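PDB 1J6U: UDP-N-acetylmuramate-alanine ligase MurC from Thermotoga maritima, which catalyses the ATP-dependent joining of L-alanine to UDP-N-acetylmuramate, a cytoplasmic step of peptidoglycan synthesis. Local coordinates for residues Y330-D335 with V438-I443; I150-E155 with G308-F313. One frame throughout, in Å; residues are numbered along the deposited sequence.

Interaction 1: residues Y330-D335 with V438-I443; sequences YAHTPD and VGAGDI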
loop_
_atom_site.group_PDB
_atom_site.type_symbol
_atom_site.label_atom_id
_atom_site.label_comp_id
_atom_site.label_asym_id
_atom_site.label_seq_id
_atom_site.Cartn_x
_atom_site.Cartn_y
_atom_site.Cartn_z
ATOM N N TYR A 330 -5.038 5.534 4.334
ATOM C CA TYR A 330 -5.876 4.419 3.922
ATOM C C TYR A 330 -6.626 3.734 5.035
ATOM O O TYR A 330 -7.509 2.952 4.763
ATOM C CB TYR A 330 -4.986 3.354 3.286
ATOM C CG TYR A 330 -5.410 2.898 1.945
ATOM C CD1 TYR A 330 -6.023 3.784 1.057
ATOM C CD2 TYR A 330 -5.117 1.608 1.504
ATOM C CE1 TYR A 330 -6.329 3.404 -0.254
ATOM C CE2 TYR A 330 -5.419 1.213 0.181
ATOM C CZ TYR A 330 -6.023 2.128 -0.689
ATOM O OH TYR A 330 -6.291 1.797 -2.000
ATOM N N ALA A 331 -6.278 3.990 6.285
ATOM C CA ALA A 331 -6.930 3.264 7.369
ATOM C C ALA A 331 -8.445 3.078 7.227
ATOM O O ALA A 331 -9.165 4.018 6.866
ATOM C CB ALA A 331 -6.608 3.928 8.709
ATOM N N HIS A 332 -8.923 1.866 7.528
ATOM C CA HIS A 332 -10.348 1.550 7.453
ATOM C C HIS A 332 -10.779 0.651 8.586
ATOM O O HIS A 332 -11.944 0.407 8.813
ATOM C CB HIS A 332 -10.681 0.887 6.133
ATOM C CG HIS A 332 -9.881 -0.332 5.858
ATOM N ND1 HIS A 332 -8.671 -0.291 5.195
ATOM C CD2 HIS A 332 -10.096 -1.628 6.187
ATOM C CE1 HIS A 332 -8.175 -1.512 5.132
ATOM N NE2 HIS A 332 -9.018 -2.342 5.726
ATOM N N THR A 333 -9.805 0.212 9.334
ATOM C CA THR A 333 -10.003 -0.677 10.453
ATOM C C THR A 333 -9.855 0.063 11.756
ATOM O O THR A 333 -9.120 1.025 11.848
ATOM C CB THR A 333 -8.933 -1.777 10.368
ATOM O OG1 THR A 333 -9.387 -2.776 9.460
ATOM C CG2 THR A 333 -8.601 -2.346 11.697
ATOM N N PRO A 334 -10.535 -0.390 12.797
ATOM C CA PRO A 334 -10.401 0.309 14.069
ATOM C C PRO A 334 -8.956 0.366 14.544
ATOM O O PRO A 334 -8.514 1.389 15.082
ATOM C CB PRO A 334 -11.293 -0.510 15.008
ATOM C CG PRO A 334 -12.404 -0.825 14.131
ATOM C CD PRO A 334 -11.699 -1.277 12.823
ATOM N N ASP A 335 -8.216 -0.721 14.339
ATOM C CA ASP A 335 -6.837 -0.747 14.797
ATOM C C ASP A 335 -5.957 0.143 13.959
ATOM O O ASP A 335 -5.074 0.822 14.483
ATOM C CB ASP A 335 -6.290 -2.174 14.806
ATOM C CG ASP A 335 -6.791 -2.979 15.991
ATOM O OD1 ASP A 335 -6.922 -2.403 17.100
ATOM O OD2 ASP A 335 -7.044 -4.190 15.823
ATOM N N VAL A 438 -9.089 10.169 6.347
ATOM C CA VAL A 438 -8.918 8.744 6.469
ATOM C C VAL A 438 -9.876 7.807 5.768
ATOM O O VAL A 438 -11.082 7.870 5.988
ATOM C CB VAL A 438 -8.960 8.393 7.939
ATOM C CG1 VAL A 438 -8.593 6.911 8.142
ATOM C CG2 VAL A 438 -8.046 9.368 8.690
ATOM N N GLY A 439 -9.328 6.907 4.963
ATOM C CA GLY A 439 -10.145 5.916 4.305
ATOM C C GLY A 439 -9.601 5.321 3.033
ATOM O O GLY A 439 -8.814 5.944 2.342
ATOM N N ALA A 440 -10.070 4.122 2.687
ATOM C CA ALA A 440 -9.578 3.439 1.497
ATOM C C ALA A 440 -10.302 3.844 0.223
ATOM O O ALA A 440 -9.829 3.581 -0.887
ATOM C CB ALA A 440 -9.682 1.955 1.708
ATOM N N GLY A 441 -11.435 4.520 0.379
ATOM C CA GLY A 441 -12.194 4.909 -0.791
ATOM C C GLY A 441 -12.065 6.301 -1.355
ATOM O O GLY A 441 -10.972 6.862 -1.473
ATOM N N ASP A 442 -13.233 6.801 -1.747
ATOM C CA ASP A 442 -13.513 8.119 -2.331
ATOM C C ASP A 442 -12.895 9.316 -1.613
ATOM O O ASP A 442 -12.549 10.340 -2.214
ATOM C CB ASP A 442 -15.017 8.363 -2.241
ATOM C CG ASP A 442 -15.723 8.035 -3.468
ATOM O OD1 ASP A 442 -15.111 8.144 -4.552
ATOM O OD2 ASP A 442 -16.913 7.692 -3.346
ATOM N N ILE A 443 -12.860 9.207 -0.293
ATOM C CA ILE A 443 -12.383 10.296 0.529
ATOM C C ILE A 443 -11.139 10.997 0.023
ATOM O O ILE A 443 -10.990 12.203 0.206
ATOM C CB ILE A 443 -12.236 9.839 1.964
ATOM C CG1 ILE A 443 -12.181 11.080 2.840
ATOM C CG2 ILE A 443 -11.076 8.872 2.102
ATOM C CD1 ILE A 443 -12.410 10.790 4.246
#

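Interaction 2: residues I150-E155 with G308-F313; sequences IMDSLE and GVHRRF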
loop_
_atom_site.group_PDB
_atom_site.type_symbol
_atom_site.label_atom_id
_atom_site.label_comp_id
_atom_site.label_asym_id
_atom_site.label_seq_id
_atom_site.Cartn_x
_atom_site.Cartn_y
_atom_site.Cartn_z
ATOM N N ILE A 150 1.527 4.318 -4.604
ATOM C CA ILE A 150 2.286 5.277 -5.360
ATOM C C ILE A 150 3.478 5.843 -4.575
ATOM O O ILE A 150 3.341 6.325 -3.443
ATOM C CB ILE A 150 1.407 6.463 -5.819
ATOM C CG1 ILE A 150 0.268 5.968 -6.707
ATOM C CG2 ILE A 150 2.282 7.491 -6.569
ATOM C CD1 ILE A 150 0.734 5.304 -7.996
HETATM N N MSE A 151 4.649 5.784 -5.189
HETATM C CA MSE A 151 5.841 6.351 -4.578
HETATM C C MSE A 151 6.405 7.292 -5.610
HETATM O O MSE A 151 6.794 6.876 -6.688
HETATM C CB MSE A 151 6.885 5.289 -4.230
HETATM C CG MSE A 151 8.165 5.933 -3.711
HETATM SE SE MSE A 151 9.291 4.751 -2.646
HETATM C CE MSE A 151 9.997 3.651 -4.069
ATOM N N ASP A 152 6.471 8.564 -5.267
ATOM C CA ASP A 152 6.948 9.567 -6.202
ATOM C C ASP A 152 8.291 9.380 -6.848
ATOM O O ASP A 152 8.504 9.820 -7.979
ATOM C CB ASP A 152 6.861 10.934 -5.549
ATOM C CG ASP A 152 5.445 11.266 -5.177
ATOM O OD1 ASP A 152 4.563 10.981 -6.026
ATOM O OD2 ASP A 152 5.208 11.782 -4.059
ATOM N N SER A 153 9.192 8.719 -6.144
ATOM C CA SER A 153 10.525 8.485 -6.660
ATOM C C SER A 153 10.483 7.484 -7.820
ATOM O O SER A 153 11.440 7.388 -8.589
ATOM C CB SER A 153 11.411 7.971 -5.530
ATOM O OG SER A 153 10.951 6.706 -5.091
ATOM N N LEU A 154 9.387 6.732 -7.944
ATOM C CA LEU A 154 9.232 5.777 -9.059
ATOM C C LEU A 154 8.788 6.492 -10.331
ATOM O O LEU A 154 7.833 7.267 -10.314
ATOM C CB LEU A 154 8.201 4.734 -8.716
ATOM C CG LEU A 154 8.569 3.821 -7.581
ATOM C CD1 LEU A 154 7.550 2.673 -7.487
ATOM C CD2 LEU A 154 9.976 3.319 -7.878
ATOM N N GLU A 155 9.476 6.231 -11.435
ATOM C CA GLU A 155 9.155 6.879 -12.708
ATOM C C GLU A 155 7.653 6.920 -13.067
ATOM O O GLU A 155 7.166 7.894 -13.613
ATOM C CB GLU A 155 9.938 6.211 -13.843
ATOM C CG GLU A 155 9.600 6.769 -15.221
ATOM C CD GLU A 155 10.612 6.377 -16.289
ATOM O OE1 GLU A 155 11.281 5.327 -16.137
ATOM O OE2 GLU A 155 10.730 7.119 -17.293
ATOM N N GLY A 308 7.965 7.625 1.676
ATOM C CA GLY A 308 6.676 7.020 1.964
ATOM C C GLY A 308 5.851 6.769 0.730
ATOM O O GLY A 308 6.208 7.168 -0.394
ATOM N N VAL A 309 4.736 6.104 0.945
ATOM C CA VAL A 309 3.826 5.771 -0.139
ATOM C C VAL A 309 2.578 6.574 0.049
ATOM O O VAL A 309 2.124 6.700 1.190
ATOM C CB VAL A 309 3.405 4.329 -0.053
ATOM C CG1 VAL A 309 2.351 3.999 -1.174
ATOM C CG2 VAL A 309 4.627 3.472 -0.127
ATOM N N HIS A 310 2.004 7.095 -1.044
ATOM C CA HIS A 310 0.747 7.864 -0.914
ATOM C C HIS A 310 -0.331 7.083 -0.197
ATOM O O HIS A 310 -0.503 5.869 -0.389
ATOM C CB HIS A 310 0.255 8.381 -2.273
ATOM C CG HIS A 310 1.196 9.388 -2.883
ATOM N ND1 HIS A 310 0.941 10.047 -4.070
ATOM C CD2 HIS A 310 2.406 9.838 -2.458
ATOM C CE1 HIS A 310 1.953 10.853 -4.350
ATOM N NE2 HIS A 310 2.855 10.745 -3.389
ATOM N N ARG A 311 -0.978 7.788 0.715
ATOM C CA ARG A 311 -2.051 7.299 1.559
ATOM C C ARG A 311 -1.568 6.492 2.731
ATOM O O ARG A 311 -2.377 5.868 3.439
ATOM C CB ARG A 311 -3.093 6.495 0.783
ATOM C CG ARG A 311 -3.796 7.281 -0.337
ATOM C CD ARG A 311 -5.278 7.186 -0.094
ATOM N NE ARG A 311 -5.973 6.784 -1.292
ATOM C CZ ARG A 311 -7.230 6.368 -1.320
ATOM N NH1 ARG A 311 -7.975 6.295 -0.208
ATOM N NH2 ARG A 311 -7.731 5.987 -2.479
ATOM N N ARG A 312 -0.263 6.444 2.939
ATOM C CA ARG A 312 0.207 5.769 4.171
ATOM C C ARG A 312 0.781 6.977 4.920
ATOM O O ARG A 312 1.933 7.349 4.736
ATOM C CB ARG A 312 1.279 4.712 3.893
ATOM C CG ARG A 312 1.111 4.021 2.584
ATOM C CD ARG A 312 0.119 2.882 2.633
ATOM N NE ARG A 312 -0.403 2.721 1.283
ATOM C CZ ARG A 312 -0.873 1.588 0.790
ATOM N NH1 ARG A 312 -0.897 0.497 1.542
ATOM N NH2 ARG A 312 -1.301 1.555 -0.461
ATOM N N PHE A 313 -0.093 7.617 5.698
ATOM C CA PHE A 313 0.193 8.836 6.426
ATOM C C PHE A 313 0.986 9.801 5.538
ATOM O O PHE A 313 2.030 10.311 5.967
ATOM C CB PHE A 313 0.986 8.547 7.701
ATOM C CG PHE A 313 0.875 9.647 8.768
ATOM C CD1 PHE A 313 -0.048 9.543 9.815
ATOM C CD2 PHE A 313 1.713 10.766 8.743
ATOM C CE1 PHE A 313 -0.130 10.537 10.816
ATOM C CE2 PHE A 313 1.633 11.755 9.746
ATOM C CZ PHE A 313 0.709 11.629 10.775
HETATM O O HOH W 1 -0.593 4.649 -3.013
HETATM O O HOH W 2 6.672 9.295 -2.164
#

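Interaction 1: residues Y330-D335 with V438-I443
Two neighbouring parallel strands of the C-terminal Mur ligase domain, 324-329 and 433-438, end side by side, and the loops that leave them, starting with Y330 and G439, meet here. Both loops lead into helices, 334-347 and 443-457, as is usual at the C-terminal edge of an alpha/beta sheet. Between these two segments the contact is van der Waals and C-H in kind. The methyl of A440 sits over one face of the Y330 ring, 4.1 Å from A440 CB to the ring centroid and only 11° off the ring normal. This is a CH-pi contact over the middle of the ring. The chi1 of Y330, -128°, lies away from the usual staggered values. It swings the ring across A440, although the bond from CA to CB points away from that loop. CE1 of Y330 also comes within 3.6 Å of A440 O. A331 O faces the G439 backbone. G439 CA makes a CA-H...O contact to A331 O at 3.3 Å. A side chain at G439 would run into CG2 of I443 and the preceding carbonyl. A331 CB and V438 CG1 are 3.6 Å apart; A331 also packs on I337 and V438 on L340, both of helix 334-347. V438 CG1 reaches this place because it stands anti to the backbone N (chi1 -172°). The H332 ring turns back toward its own segment. H332 ND1 gives a weak hydrogen bond to Y330 O, 3.5 Å long, and that oxygen lies in the imidazole plane.

Interaction 2: residues I150-E155 with G308-F313
The backbones of I150-M151 and V309-H310 run past each other at the junction between the middle and C-terminal Mur ligase domains, with CA atoms of M151 and V309 4.9 Å apart. Each segment folds into a beta turn, type I from M151 to L154 and type II from V309 to R312. H310 N donates to I150 O at 2.9 Å. Two waters extend this join: water 1 links I150 N to H310 O, and water 2 links D152 N to G308 O. H310 carries the side-chain contact. H310 NE2 donates to D152 OD2 at 2.7 Å, with an N-H...O angle of 151°. The oxygen lies near the ring plane and is met on the syn side, 33° out of the carboxylate plane, and the carboxylate is turned 65° against the ring. I150 covers one face of the same ring. I150 CG2, which is anti to the backbone N, stands 3.7 Å above the H310 ring plane, offset toward the rim. D152 thus meets an edge of the imidazole and I150 one face. A leucine in place of H310 would probably leave the D152 carboxylate without its ring N-H donor and I150 without a flat surface to lie on. Deeper in, V309 and M151 both pack on A130 of helix 125-138, and V309 CG1 approaches I150 O to 3.4 Å.

In the fold
Interaction 2 ties the middle domain to the start of the C-terminal domain, and interaction 1 joins two loops within the latter. Their centres are about 17 Å apart. R311 bridges them: R311 O probably accepts a hydrogen bond from Y330 N at 2.8 Å. The R311 guanidinium reaches the 438-443 loop, where R311 NH1 lies 2.7 Å from G439 O and makes a weak hydrogen bond to G441 O. Both contacts lie near the predicted ATP site, interaction 2 the closer by these side chains: that of V309 is about 4 Å from that of T127, and that of H332 about 7 Å from that of D123. Interaction 2 thus joins the two domains beside the predicted ATP-binding residues.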